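Local coordinates for HTPA Reductase (Selaginella moellendorffii, PDB 5U5N), which binds NAD and probably catalyses the reduction of 4-hydroxy-tetrahydrodipicolinate to tetrahydrodipicolinate, a step of lysine biosynthesis by the diaminopimelate pathway, at residues A[60-65]-A[94-99]; A[251-256]-A[270-275]; A[159-164]-A[199-204]; A[167-172]-A[190-195]; A[149-154]-A[229-234]. All blocks are in the same frame, centred on the assembly; numbering follows the deposited sequence.

How the interactions relate
Interactions 1 and 2 lie in the NAD-binding half of the subunit, about 23 Å apart between centres. The other three lie in the half built on the mixed sheet of strands 193-195, 155-162, 215-223 and 229-238. There, interactions 3 and 4 touch, about 12 Å apart between centres, and share the neighbouring strands 155-162 and 193-195; interaction 5 uses strand 229-238, the outermost of that sheet within this chain. Along the chain, interaction 1 comes first, then 5 encloses 3, which encloses 4, and interaction 2 closes the series. Interaction 2 therefore belongs to the stretch that returns to the nucleotide-binding half. Interactions 2 and 5 also reach the second subunit, whereas 1, 3 and 4 stay within one chain.

Interaction 1. Residues A[60-65]-A[94-99]; sequences EREDVV and CKQGLP
The carboxylate of Glu62 and the carboxamide of Gln96 meet with their planes almost perpendicular, 85° apart, and Glu62 OE1 lies 3.2 Å from Gln96 NE2. Both groups reach the meeting point through bent chains. In Gln96, CG stands anti to the carbonyl carbon and the chain then folds at chi2 (-78°), which brings the amide out toward helix 61-71. Glu62 likewise bends at chi2, which swings its carboxylate round to Gln96. The oxygen of the same amide, Gln96 OE1, lies 4.1 Å from Val65 CG1, where the polar outer layer gives way to the apolar one. In that inner layer Val65 and Leu98 reach toward each other tip to tip. Leu98 CD1 sits against both valine methyls, 3.7 Å from Val65 CG1 and 4.0 Å from Val65 CG2. The setting is the Rossmann-type half of the enzyme, where helix 61-71 packs beside the end of helix 86-95. A Schellman motif with Gly97 at positive phi (65°) ends that second helix and turns the chain toward strand 100-102 of the parallel sheet. Phe92, from the preceding turns of helix 86-95, also touches Glu62 and Val65 and makes a cation-pi contact with Arg61. The Arg61 guanidinium is further held by a salt bridge to Asp88, and the backbone of Pro99 is hydrogen-bonded to Val77.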
# COMPACT_ATOMS: atom_id res chain seq x y z
N GLU A 60 -6.12 -34.97 -30.39
CA GLU A 60 -4.99 -34.81 -31.31
C GLU A 60 -3.73 -34.12 -30.71
O GLU A 60 -2.84 -33.66 -31.45
CB GLU A 60 -5.45 -33.98 -32.51
CG GLU A 60 -6.54 -34.58 -33.39
CD GLU A 60 -7.04 -33.58 -34.46
OE1 GLU A 60 -6.51 -32.44 -34.57
OE2 GLU A 60 -8.00 -33.90 -35.17
N ARG A 61 -3.64 -34.02 -29.39
CA ARG A 61 -2.64 -33.12 -28.80
C ARG A 61 -1.17 -33.49 -29.03
O ARG A 61 -0.29 -32.64 -29.03
CB ARG A 61 -2.90 -32.91 -27.32
CG ARG A 61 -2.71 -34.13 -26.44
CD ARG A 61 -3.07 -33.75 -25.02
NE ARG A 61 -2.97 -34.91 -24.15
CZ ARG A 61 -2.96 -34.86 -22.82
NH1 ARG A 61 -3.04 -33.70 -22.16
NH2 ARG A 61 -2.85 -35.99 -22.14
N GLU A 62 -0.90 -34.77 -29.24
CA GLU A 62 0.45 -35.23 -29.59
C GLU A 62 0.86 -34.65 -30.96
O GLU A 62 1.94 -34.07 -31.09
CB GLU A 62 0.49 -36.77 -29.66
CG GLU A 62 -0.01 -37.51 -28.41
CD GLU A 62 1.09 -37.96 -27.48
OE1 GLU A 62 1.75 -37.10 -26.84
OE2 GLU A 62 1.27 -39.19 -27.38
N ASP A 63 -0.01 -34.82 -31.96
CA ASP A 63 0.23 -34.37 -33.34
C ASP A 63 0.37 -32.84 -33.33
O ASP A 63 1.31 -32.27 -33.90
CB ASP A 63 -0.92 -34.75 -34.28
CG ASP A 63 -1.05 -36.27 -34.55
OD1 ASP A 63 -0.10 -37.04 -34.22
OD2 ASP A 63 -2.11 -36.69 -35.12
N VAL A 64 -0.57 -32.20 -32.67
CA VAL A 64 -0.60 -30.75 -32.60
C VAL A 64 0.73 -30.18 -32.06
O VAL A 64 1.29 -29.28 -32.66
CB VAL A 64 -1.81 -30.27 -31.80
CG1 VAL A 64 -1.69 -28.81 -31.38
CG2 VAL A 64 -3.05 -30.51 -32.62
N VAL A 65 1.25 -30.77 -30.98
CA VAL A 65 2.45 -30.25 -30.30
C VAL A 65 3.73 -30.49 -31.13
O VAL A 65 4.62 -29.65 -31.10
CB VAL A 65 2.54 -30.76 -28.83
CG1 VAL A 65 3.92 -30.56 -28.24
CG2 VAL A 65 1.53 -30.05 -27.97
N CYS A 94 4.76 -30.99 -18.93
CA CYS A 94 6.05 -31.37 -18.32
C CYS A 94 6.72 -32.57 -18.99
O CYS A 94 7.94 -32.58 -19.14
CB CYS A 94 5.88 -31.65 -16.82
SG CYS A 94 5.45 -30.21 -15.85
N LYS A 95 5.94 -33.57 -19.41
CA LYS A 95 6.48 -34.72 -20.14
C LYS A 95 7.14 -34.30 -21.46
O LYS A 95 8.22 -34.77 -21.78
CB LYS A 95 5.38 -35.76 -20.40
CG LYS A 95 5.82 -36.80 -21.39
CD LYS A 95 4.86 -37.97 -21.54
CE LYS A 95 5.34 -38.86 -22.66
NZ LYS A 95 4.67 -40.18 -22.58
N GLN A 96 6.49 -33.40 -22.18
CA GLN A 96 6.95 -32.84 -23.47
C GLN A 96 8.01 -31.72 -23.36
O GLN A 96 8.45 -31.18 -24.38
CB GLN A 96 5.75 -32.26 -24.26
CG GLN A 96 4.58 -33.21 -24.52
CD GLN A 96 4.82 -34.20 -25.66
OE1 GLN A 96 5.61 -33.94 -26.56
NE2 GLN A 96 4.15 -35.34 -25.59
N GLY A 97 8.39 -31.32 -22.15
CA GLY A 97 9.31 -30.21 -21.95
C GLY A 97 8.77 -28.86 -22.40
O GLY A 97 9.55 -28.00 -22.76
N LEU A 98 7.45 -28.67 -22.40
CA LEU A 98 6.89 -27.41 -22.87
C LEU A 98 6.79 -26.43 -21.67
O LEU A 98 6.08 -26.73 -20.69
CB LEU A 98 5.51 -27.58 -23.47
CG LEU A 98 5.43 -28.20 -24.87
CD1 LEU A 98 3.96 -28.49 -25.18
CD2 LEU A 98 6.06 -27.28 -25.94
N PRO A 99 7.48 -25.28 -21.75
CA PRO A 99 7.27 -24.30 -20.66
C PRO A 99 5.85 -23.77 -20.66
O PRO A 99 5.29 -23.59 -21.71
CB PRO A 99 8.29 -23.18 -20.96
CG PRO A 99 8.70 -23.38 -22.37
CD PRO A 99 8.48 -24.83 -22.71

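Interaction 2. Residues A[251-256]-A[270-275]; sequences VLFLSK and IDVLEG
Asp271 O accepts the helical bond from Gly275 N (3.1 Å) while the Phe253 ring presses on it, with Phe253 CE1 3.4 Å away and Phe253 CZ at 3.5 Å. The same ring lies flat on the backbone of helix 269-274. Val272 CA stands 3.9 Å from the ring centroid, only 11° off the normal, a CH-pi contact over one face. Phe253 CG is anti to its own backbone N (chi1 178°), which carries the ring across to the other helix. Beside it, Val272 CG2 touches Phe253 CD2 at 3.8 Å. Gly275, bare of a side chain, lets its CA approach the ring obliquely. The contact joins helix 241-259 to the C-terminal helix, which follows strand 266-267, the last strand of the parallel nucleotide-binding sheet. Replacing Phe253 by alanine would probably open a gap over Val272 CA and leave Tyr267 without its edge-to-face partner. The carboxylate of Asp271 turns away from the ring, and its OD2 accepts from Asn268 N.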
# COMPACT_ATOMS: atom_id res chain seq x y z
N VAL A 251 4.34 -14.11 -19.42
CA VAL A 251 4.99 -14.78 -20.57
C VAL A 251 6.31 -14.07 -20.88
O VAL A 251 7.30 -14.72 -21.19
CB VAL A 251 4.07 -14.79 -21.80
CG1 VAL A 251 4.86 -14.98 -23.11
CG2 VAL A 251 3.02 -15.87 -21.67
N LEU A 252 6.30 -12.75 -20.80
CA LEU A 252 7.51 -11.96 -21.02
C LEU A 252 8.58 -12.27 -19.98
O LEU A 252 9.72 -12.43 -20.31
CB LEU A 252 7.19 -10.47 -20.99
CG LEU A 252 6.39 -9.90 -22.15
CD1 LEU A 252 6.13 -8.44 -21.91
CD2 LEU A 252 7.11 -10.11 -23.48
N PHE A 253 8.17 -12.36 -18.72
CA PHE A 253 9.08 -12.75 -17.65
C PHE A 253 9.64 -14.15 -17.86
O PHE A 253 10.85 -14.33 -17.82
CB PHE A 253 8.38 -12.60 -16.30
CG PHE A 253 9.21 -13.03 -15.11
CD1 PHE A 253 10.11 -12.17 -14.50
CD2 PHE A 253 9.09 -14.33 -14.62
CE1 PHE A 253 10.84 -12.58 -13.40
CE2 PHE A 253 9.82 -14.73 -13.51
CZ PHE A 253 10.69 -13.86 -12.90
N LEU A 254 8.78 -15.14 -18.11
CA LEU A 254 9.25 -16.54 -18.26
C LEU A 254 10.18 -16.68 -19.48
O LEU A 254 11.19 -17.37 -19.44
CB LEU A 254 8.06 -17.52 -18.35
CG LEU A 254 8.38 -19.00 -18.14
CD1 LEU A 254 9.01 -19.25 -16.78
CD2 LEU A 254 7.14 -19.88 -18.32
N SER A 255 9.85 -15.99 -20.55
CA SER A 255 10.70 -15.93 -21.74
C SER A 255 12.15 -15.63 -21.37
O SER A 255 13.07 -16.31 -21.79
CB SER A 255 10.19 -14.86 -22.68
OG SER A 255 10.28 -15.21 -24.01
N LYS A 256 12.32 -14.59 -20.55
CA LYS A 256 13.64 -14.15 -20.16
C LYS A 256 14.35 -15.18 -19.30
O LYS A 256 15.49 -15.54 -19.59
CB LYS A 256 13.55 -12.83 -19.42
CG LYS A 256 14.85 -12.09 -19.31
CD LYS A 256 14.55 -10.60 -19.37
CE LYS A 256 15.72 -9.74 -18.92
NZ LYS A 256 16.06 -10.10 -17.50
N ILE A 270 4.30 -13.20 -7.92
CA ILE A 270 5.18 -12.31 -7.10
C ILE A 270 6.54 -12.19 -7.80
O ILE A 270 7.09 -11.10 -7.93
CB ILE A 270 5.46 -12.88 -5.68
CG1 ILE A 270 4.17 -13.07 -4.88
CG2 ILE A 270 6.48 -12.02 -4.91
CD1 ILE A 270 3.39 -11.83 -4.59
N ASP A 271 7.09 -13.33 -8.24
CA ASP A 271 8.37 -13.34 -8.98
C ASP A 271 8.31 -12.46 -10.22
O ASP A 271 9.26 -11.79 -10.50
CB ASP A 271 8.76 -14.77 -9.39
CG ASP A 271 8.96 -15.70 -8.19
OD1 ASP A 271 9.52 -15.25 -7.17
OD2 ASP A 271 8.54 -16.86 -8.26
N VAL A 272 7.20 -12.50 -10.95
CA VAL A 272 6.98 -11.68 -12.15
C VAL A 272 6.99 -10.19 -11.75
O VAL A 272 7.64 -9.39 -12.40
CB VAL A 272 5.65 -12.01 -12.88
CG1 VAL A 272 5.38 -11.09 -14.08
CG2 VAL A 272 5.61 -13.47 -13.35
N LEU A 273 6.29 -9.83 -10.68
CA LEU A 273 6.27 -8.42 -10.21
C LEU A 273 7.69 -7.93 -9.87
O LEU A 273 8.08 -6.85 -10.25
CB LEU A 273 5.32 -8.28 -9.02
CG LEU A 273 3.84 -8.34 -9.39
CD1 LEU A 273 2.96 -8.64 -8.19
CD2 LEU A 273 3.36 -7.06 -10.07
N GLU A 274 8.44 -8.77 -9.17
CA GLU A 274 9.82 -8.48 -8.79
C GLU A 274 10.74 -8.27 -10.00
O GLU A 274 11.67 -7.50 -9.92
CB GLU A 274 10.40 -9.58 -7.89
CG GLU A 274 9.90 -9.57 -6.46
CD GLU A 274 10.14 -10.89 -5.73
OE1 GLU A 274 10.22 -11.95 -6.41
OE2 GLU A 274 10.19 -10.90 -4.48
N GLY A 275 10.47 -8.96 -11.12
CA GLY A 275 11.23 -8.73 -12.36
C GLY A 275 11.02 -7.41 -13.11
O GLY A 275 11.69 -7.15 -14.10

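Interaction 3. Residues A[159-164]-A[199-204]; sequences TESHQS and KEQMTR
Gln201, on the short helix 198-203, lays its extended side chain on strand 155-162 of the mixed sheet and packs closely from CG to the amide. Gln201 NE2 donates a weak bond to His162 O (2.9 Å, N-H...O angle 117°). Nearby, Ser161 OG lies 3.1 Å from Gln201 NE2 and 3.2 Å from Gln201 CG. The amide is gripped again by Val195 O, to which NE2 is hydrogen-bonded, while the stronger partner of Ser161 OG is His215 NE2; this buried polar cluster joins the helix to strands on either side of 155-162. The imidazole of His162 belongs to the strand's other side, where ND1 donates in the ring plane to Glu160 OE1 (2.9 Å). That carboxylate oxygen is met from above its plane and has a second partner in Arg196, a salt bridge. At the exposed end of the contact, packing is looser. Arg204, just past the helix, runs out extended, and its guanidinium is held by salt bridges to Glu200 of the helix and to Glu193 on strand 193-195. On Thr159 it meets a methyl group: Thr159 CG2 stands 3.8 Å above the guanidinium plane, offset toward the rim, 4.0 Å from Arg204 NH1.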
# COMPACT_ATOMS: atom_id res chain seq x y z
N THR A 159 -16.14 -4.29 2.41
CA THR A 159 -17.23 -4.48 1.49
C THR A 159 -16.63 -4.99 0.17
O THR A 159 -15.50 -4.61 -0.22
CB THR A 159 -17.99 -3.16 1.27
OG1 THR A 159 -18.42 -2.62 2.52
CG2 THR A 159 -19.25 -3.39 0.47
N GLU A 160 -17.37 -5.89 -0.47
CA GLU A 160 -16.96 -6.37 -1.78
C GLU A 160 -18.12 -6.86 -2.63
O GLU A 160 -19.12 -7.35 -2.11
CB GLU A 160 -15.89 -7.49 -1.67
CG GLU A 160 -16.33 -8.80 -0.97
CD GLU A 160 -16.52 -9.98 -1.93
OE1 GLU A 160 -17.53 -10.00 -2.69
OE2 GLU A 160 -15.66 -10.90 -1.96
N SER A 161 -17.95 -6.68 -3.92
CA SER A 161 -18.95 -7.00 -4.90
C SER A 161 -18.36 -7.92 -5.99
O SER A 161 -17.25 -7.73 -6.46
CB SER A 161 -19.50 -5.73 -5.51
OG SER A 161 -20.46 -6.04 -6.49
N HIS A 162 -19.15 -8.91 -6.34
CA HIS A 162 -18.82 -9.95 -7.35
C HIS A 162 -20.17 -10.34 -7.93
O HIS A 162 -21.21 -10.03 -7.33
CB HIS A 162 -18.20 -11.19 -6.71
CG HIS A 162 -16.74 -11.06 -6.43
ND1 HIS A 162 -16.24 -10.50 -5.27
CD2 HIS A 162 -15.66 -11.44 -7.15
CE1 HIS A 162 -14.92 -10.54 -5.29
NE2 HIS A 162 -14.54 -11.10 -6.43
N GLN A 163 -20.16 -11.02 -9.09
CA GLN A 163 -21.39 -11.58 -9.66
C GLN A 163 -22.13 -12.38 -8.56
O GLN A 163 -21.51 -13.03 -7.68
CB GLN A 163 -21.10 -12.49 -10.88
N SER A 164 -23.47 -12.26 -8.58
CA SER A 164 -24.38 -13.06 -7.75
C SER A 164 -24.09 -14.58 -7.71
O SER A 164 -23.60 -15.16 -8.69
CB SER A 164 -25.83 -12.87 -8.25
OG SER A 164 -26.30 -11.54 -8.07
N LYS A 199 -28.78 -3.24 -8.20
CA LYS A 199 -29.09 -1.82 -7.92
C LYS A 199 -27.99 -1.24 -7.04
O LYS A 199 -27.41 -0.22 -7.36
CB LYS A 199 -30.46 -1.66 -7.23
N GLU A 200 -27.69 -1.95 -5.96
CA GLU A 200 -26.66 -1.56 -5.03
C GLU A 200 -25.22 -1.70 -5.58
O GLU A 200 -24.34 -0.89 -5.25
CB GLU A 200 -26.82 -2.34 -3.72
CG GLU A 200 -25.95 -1.84 -2.59
CD GLU A 200 -26.37 -2.34 -1.21
OE1 GLU A 200 -27.39 -3.09 -1.11
OE2 GLU A 200 -25.69 -1.97 -0.24
N GLN A 201 -24.98 -2.71 -6.40
CA GLN A 201 -23.67 -2.85 -7.03
C GLN A 201 -23.35 -1.64 -7.89
O GLN A 201 -22.22 -1.16 -7.90
CB GLN A 201 -23.61 -4.14 -7.86
CG GLN A 201 -23.51 -5.37 -7.00
CD GLN A 201 -23.56 -6.65 -7.81
OE1 GLN A 201 -24.20 -6.70 -8.85
NE2 GLN A 201 -22.89 -7.70 -7.31
N MET A 202 -24.35 -1.15 -8.60
CA MET A 202 -24.19 0.04 -9.44
C MET A 202 -24.16 1.32 -8.62
O MET A 202 -23.18 2.04 -8.68
CB MET A 202 -25.31 0.13 -10.46
CG MET A 202 -25.28 -0.96 -11.51
SD MET A 202 -26.52 -0.80 -12.79
CE MET A 202 -26.40 0.94 -13.21
N THR A 203 -25.22 1.59 -7.87
CA THR A 203 -25.42 2.88 -7.19
C THR A 203 -24.42 3.13 -6.05
O THR A 203 -24.13 4.28 -5.73
CB THR A 203 -26.85 3.02 -6.56
OG1 THR A 203 -27.88 2.45 -7.39
CG2 THR A 203 -27.19 4.49 -6.26
N ARG A 204 -23.93 2.06 -5.42
CA ARG A 204 -23.10 2.18 -4.23
C ARG A 204 -21.67 1.72 -4.46
O ARG A 204 -20.76 2.34 -3.93
CB ARG A 204 -23.72 1.43 -3.06
CG ARG A 204 -22.74 1.18 -1.90
CD ARG A 204 -23.13 0.05 -0.97
NE ARG A 204 -22.41 0.18 0.30
CZ ARG A 204 -22.31 -0.74 1.26
NH1 ARG A 204 -22.87 -1.95 1.15
NH2 ARG A 204 -21.60 -0.45 2.35

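Interaction 4. Residues A[167-172]-A[190-195]; sequences ADVSGT and EQVELV
Val169 and Val192 meet tip to tip, branch against branch. Val192 CG2 faces both methyls of its partner, 3.8 Å from Val169 CG1 and 3.9 Å from Val169 CG2, while the second of these methyls also lies 3.9 Å from Val192 CB. Each valine has CG1 anti to its backbone N (chi1 178° in Val169 and 172° in Val192), leaving CG2 beside that nitrogen; in Val192 this is the branch that does the touching. Leu194, two residues further on and pointing the same general way as Val192, comes in on the backbone of the other segment instead of on a side chain. Its CD1 presses on Ala167 O at 3.2 Å, and its CD2 lies a looser 4.4 Å from Val169 CA. Just beyond Val169, Ser170 is the N-cap of helix 171-182; its OG accepts from Ala173 N and is also hydrogen-bonded to His218 NE2, and its own N donates to Glu160. This helix start carries a Ser-Gly-Thr sequence that, as in bacterial relatives of the family, probably faces the substrate pocket. In the fold, the contact ties together a beta-alpha-beta unit. Strand 155-162 leads into helix 171-182, and the chain then returns as strand 193-195, parallel to the first; Val169 also rests on Leu174 and Val192 on Ile177, both of that helix.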
# COMPACT_ATOMS: atom_id res chain seq x y z
N ALA A 167 -21.03 -16.85 -2.72
CA ALA A 167 -21.35 -16.94 -1.28
C ALA A 167 -20.18 -16.61 -0.38
O ALA A 167 -20.39 -16.18 0.76
CB ALA A 167 -21.91 -18.31 -0.90
N ASP A 168 -18.96 -16.82 -0.88
CA ASP A 168 -17.75 -16.82 -0.04
C ASP A 168 -16.95 -15.57 -0.31
O ASP A 168 -16.92 -15.03 -1.44
CB ASP A 168 -16.87 -18.08 -0.23
CG ASP A 168 -16.61 -18.41 -1.69
OD1 ASP A 168 -16.74 -17.51 -2.56
OD2 ASP A 168 -16.35 -19.62 -1.98
N VAL A 169 -16.32 -15.09 0.76
CA VAL A 169 -15.44 -13.92 0.70
C VAL A 169 -14.31 -14.23 -0.28
O VAL A 169 -13.74 -15.35 -0.22
CB VAL A 169 -14.82 -13.65 2.09
CG1 VAL A 169 -13.87 -12.46 2.04
CG2 VAL A 169 -15.89 -13.49 3.19
N SER A 170 -13.96 -13.29 -1.18
CA SER A 170 -12.91 -13.54 -2.18
C SER A 170 -11.57 -13.86 -1.52
O SER A 170 -11.26 -13.30 -0.44
CB SER A 170 -12.75 -12.35 -3.15
OG SER A 170 -11.91 -11.32 -2.64
N GLY A 171 -10.81 -14.77 -2.10
CA GLY A 171 -9.49 -15.14 -1.56
C GLY A 171 -8.56 -13.93 -1.36
O GLY A 171 -7.72 -13.93 -0.44
N THR A 172 -8.71 -12.94 -2.24
CA THR A 172 -8.00 -11.68 -2.16
C THR A 172 -8.44 -10.90 -0.89
O THR A 172 -7.60 -10.47 -0.14
CB THR A 172 -8.24 -10.83 -3.44
OG1 THR A 172 -7.71 -11.52 -4.58
CG2 THR A 172 -7.58 -9.50 -3.34
N GLU A 190 -16.77 -13.39 8.56
CA GLU A 190 -18.23 -13.26 8.36
C GLU A 190 -18.72 -11.80 8.27
O GLU A 190 -19.75 -11.52 7.64
CB GLU A 190 -19.07 -14.07 9.41
CG GLU A 190 -18.43 -14.69 10.70
CD GLU A 190 -17.59 -15.98 10.47
OE1 GLU A 190 -16.36 -15.79 10.30
OE2 GLU A 190 -18.11 -17.17 10.45
N GLN A 191 -17.96 -10.89 8.88
CA GLN A 191 -18.29 -9.49 8.87
C GLN A 191 -18.03 -8.78 7.52
O GLN A 191 -18.45 -7.64 7.36
CB GLN A 191 -17.50 -8.75 9.93
CG GLN A 191 -17.84 -9.14 11.36
CD GLN A 191 -17.06 -8.29 12.35
OE1 GLN A 191 -16.07 -8.74 12.91
NE2 GLN A 191 -17.46 -7.03 12.49
N VAL A 192 -17.39 -9.45 6.55
CA VAL A 192 -17.30 -8.91 5.20
C VAL A 192 -18.72 -8.72 4.74
O VAL A 192 -19.55 -9.52 5.00
CB VAL A 192 -16.54 -9.82 4.22
CG1 VAL A 192 -16.64 -9.31 2.78
CG2 VAL A 192 -15.08 -9.91 4.62
N GLU A 193 -18.99 -7.59 4.09
CA GLU A 193 -20.32 -7.25 3.57
C GLU A 193 -20.32 -7.55 2.07
O GLU A 193 -19.78 -6.79 1.24
CB GLU A 193 -20.61 -5.78 3.82
CG GLU A 193 -22.03 -5.34 3.57
CD GLU A 193 -22.29 -3.91 4.06
OE1 GLU A 193 -21.42 -3.21 4.67
OE2 GLU A 193 -23.42 -3.46 3.84
N LEU A 194 -20.90 -8.71 1.72
CA LEU A 194 -21.07 -9.07 0.32
C LEU A 194 -22.21 -8.25 -0.28
O LEU A 194 -23.33 -8.31 0.17
CB LEU A 194 -21.39 -10.57 0.18
CG LEU A 194 -20.46 -11.57 0.88
CD1 LEU A 194 -20.88 -13.00 0.55
CD2 LEU A 194 -18.99 -11.38 0.54
N VAL A 195 -21.89 -7.45 -1.28
CA VAL A 195 -22.87 -6.68 -2.03
C VAL A 195 -23.24 -7.52 -3.25
O VAL A 195 -22.40 -7.79 -4.09
CB VAL A 195 -22.28 -5.33 -2.47
CG1 VAL A 195 -23.27 -4.57 -3.32
CG2 VAL A 195 -21.91 -4.51 -1.24

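Interaction 5. Residues A[149-154]-A[229-234]; sequences GAFSGY and VFFEFK
Phe151 drives its ring edge into the face of Phe231, a T-shaped pair with centroids 5.3 Å apart and planes at 80°. It joins the loop of two overlapping beta turns between helix 131-146 and strand 155-162 to the outermost strand of this chain's mixed sheet, 229-238. Phe151 CG, anti to the carbonyl carbon (chi1 -67°), sends the ring there, with CE2 3.8 Å from Phe231 CE1 and offset toward the rim of that ring. Tyr154 crosses Val229: Tyr154 OH lies 3.8 Å from Val229 CB, and Val229 CG1 sits at the edge of the tyrosine ring. Phe151 CD2 also stands 3.8 Å above the Tyr154 ring, offset toward its rim. An alanine in place of Tyr154 would probably strip Val229 of this cover and leave the Phe151 ring freer to turn. Further out, Ile222 of strand 215-223 touches both Phe151 and Tyr154. Residues 229-234 pair antiparallel with a strand of the second subunit, continuing the sheet across the dimer interface, and Ala150 O is hydrogen-bonded to Gln132 of that subunit. Of the turns, type I from Gly149 and type II from Phe151, the latter is closed by Tyr154 N donating to Phe151 O at 2.8 Å.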
# COMPACT_ATOMS: atom_id res chain seq x y z
N GLY A 149 0.34 -4.33 15.08
CA GLY A 149 -0.54 -3.46 15.84
C GLY A 149 -0.65 -2.00 15.45
O GLY A 149 -1.22 -1.23 16.21
N ALA A 150 -0.15 -1.58 14.29
CA ALA A 150 -0.13 -0.15 13.93
C ALA A 150 -1.49 0.54 13.92
O ALA A 150 -1.56 1.76 14.18
CB ALA A 150 0.60 0.11 12.61
N PHE A 151 -2.55 -0.21 13.65
CA PHE A 151 -3.91 0.31 13.69
C PHE A 151 -4.71 -0.24 14.88
O PHE A 151 -5.94 -0.22 14.90
CB PHE A 151 -4.61 -0.01 12.38
CG PHE A 151 -4.04 0.71 11.19
CD1 PHE A 151 -2.87 0.28 10.58
CD2 PHE A 151 -4.69 1.82 10.67
CE1 PHE A 151 -2.35 0.96 9.50
CE2 PHE A 151 -4.20 2.47 9.57
CZ PHE A 151 -3.02 2.06 8.99
N SER A 152 -4.00 -0.70 15.91
CA SER A 152 -4.62 -1.24 17.12
C SER A 152 -5.64 -0.22 17.65
O SER A 152 -5.35 0.96 17.75
CB SER A 152 -3.55 -1.47 18.17
OG SER A 152 -4.04 -2.20 19.23
N GLY A 153 -6.87 -0.67 17.90
CA GLY A 153 -7.96 0.22 18.34
C GLY A 153 -8.89 0.68 17.23
O GLY A 153 -10.02 1.07 17.50
N TYR A 154 -8.42 0.65 15.98
CA TYR A 154 -9.22 1.12 14.84
C TYR A 154 -10.31 0.12 14.54
O TYR A 154 -10.23 -1.02 14.98
CB TYR A 154 -8.35 1.32 13.59
CG TYR A 154 -7.59 2.63 13.56
CD1 TYR A 154 -6.80 3.04 14.64
CD2 TYR A 154 -7.65 3.47 12.44
CE1 TYR A 154 -6.09 4.27 14.60
CE2 TYR A 154 -6.96 4.68 12.40
CZ TYR A 154 -6.18 5.07 13.48
OH TYR A 154 -5.50 6.29 13.43
N VAL A 229 -10.01 9.77 12.06
CA VAL A 229 -9.10 9.26 11.01
C VAL A 229 -9.80 8.18 10.21
O VAL A 229 -10.25 7.20 10.79
CB VAL A 229 -7.80 8.69 11.60
CG1 VAL A 229 -6.81 8.32 10.49
CG2 VAL A 229 -7.17 9.68 12.58
N PHE A 230 -9.86 8.38 8.89
CA PHE A 230 -10.51 7.47 7.95
C PHE A 230 -9.49 7.10 6.86
O PHE A 230 -8.97 8.00 6.16
CB PHE A 230 -11.74 8.18 7.36
CG PHE A 230 -12.47 7.38 6.29
CD1 PHE A 230 -13.36 6.40 6.63
CD2 PHE A 230 -12.29 7.68 4.94
CE1 PHE A 230 -14.07 5.69 5.65
CE2 PHE A 230 -12.98 6.99 3.94
CZ PHE A 230 -13.86 5.99 4.30
N PHE A 231 -9.21 5.80 6.74
CA PHE A 231 -8.46 5.23 5.62
C PHE A 231 -9.41 4.40 4.77
O PHE A 231 -10.24 3.65 5.30
CB PHE A 231 -7.35 4.30 6.08
CG PHE A 231 -6.17 4.99 6.66
CD1 PHE A 231 -6.16 5.38 8.00
CD2 PHE A 231 -5.01 5.16 5.91
CE1 PHE A 231 -5.06 5.99 8.55
CE2 PHE A 231 -3.90 5.79 6.48
CZ PHE A 231 -3.93 6.21 7.79
N GLU A 232 -9.28 4.54 3.47
CA GLU A 232 -10.07 3.74 2.55
C GLU A 232 -9.17 3.25 1.41
O GLU A 232 -8.44 4.04 0.81
CB GLU A 232 -11.27 4.53 2.06
CG GLU A 232 -12.20 3.73 1.13
CD GLU A 232 -13.34 4.56 0.58
OE1 GLU A 232 -13.09 5.46 -0.27
OE2 GLU A 232 -14.47 4.36 1.08
N PHE A 233 -9.22 1.93 1.15
CA PHE A 233 -8.51 1.33 0.04
C PHE A 233 -9.51 0.57 -0.81
O PHE A 233 -10.35 -0.17 -0.27
CB PHE A 233 -7.42 0.36 0.48
CG PHE A 233 -6.52 0.87 1.54
CD1 PHE A 233 -5.84 2.06 1.39
CD2 PHE A 233 -6.35 0.15 2.70
CE1 PHE A 233 -5.04 2.54 2.42
CE2 PHE A 233 -5.57 0.63 3.72
CZ PHE A 233 -4.91 1.82 3.59
N LYS A 234 -9.44 0.79 -2.13
CA LYS A 234 -10.25 0.11 -3.10
C LYS A 234 -9.41 -0.50 -4.21
O LYS A 234 -8.45 0.14 -4.67
CB LYS A 234 -11.20 1.06 -3.80
CG LYS A 234 -12.33 1.55 -2.96
CD LYS A 234 -13.28 2.40 -3.79
CE LYS A 234 -14.41 2.84 -2.89
NZ LYS A 234 -15.18 3.93 -3.54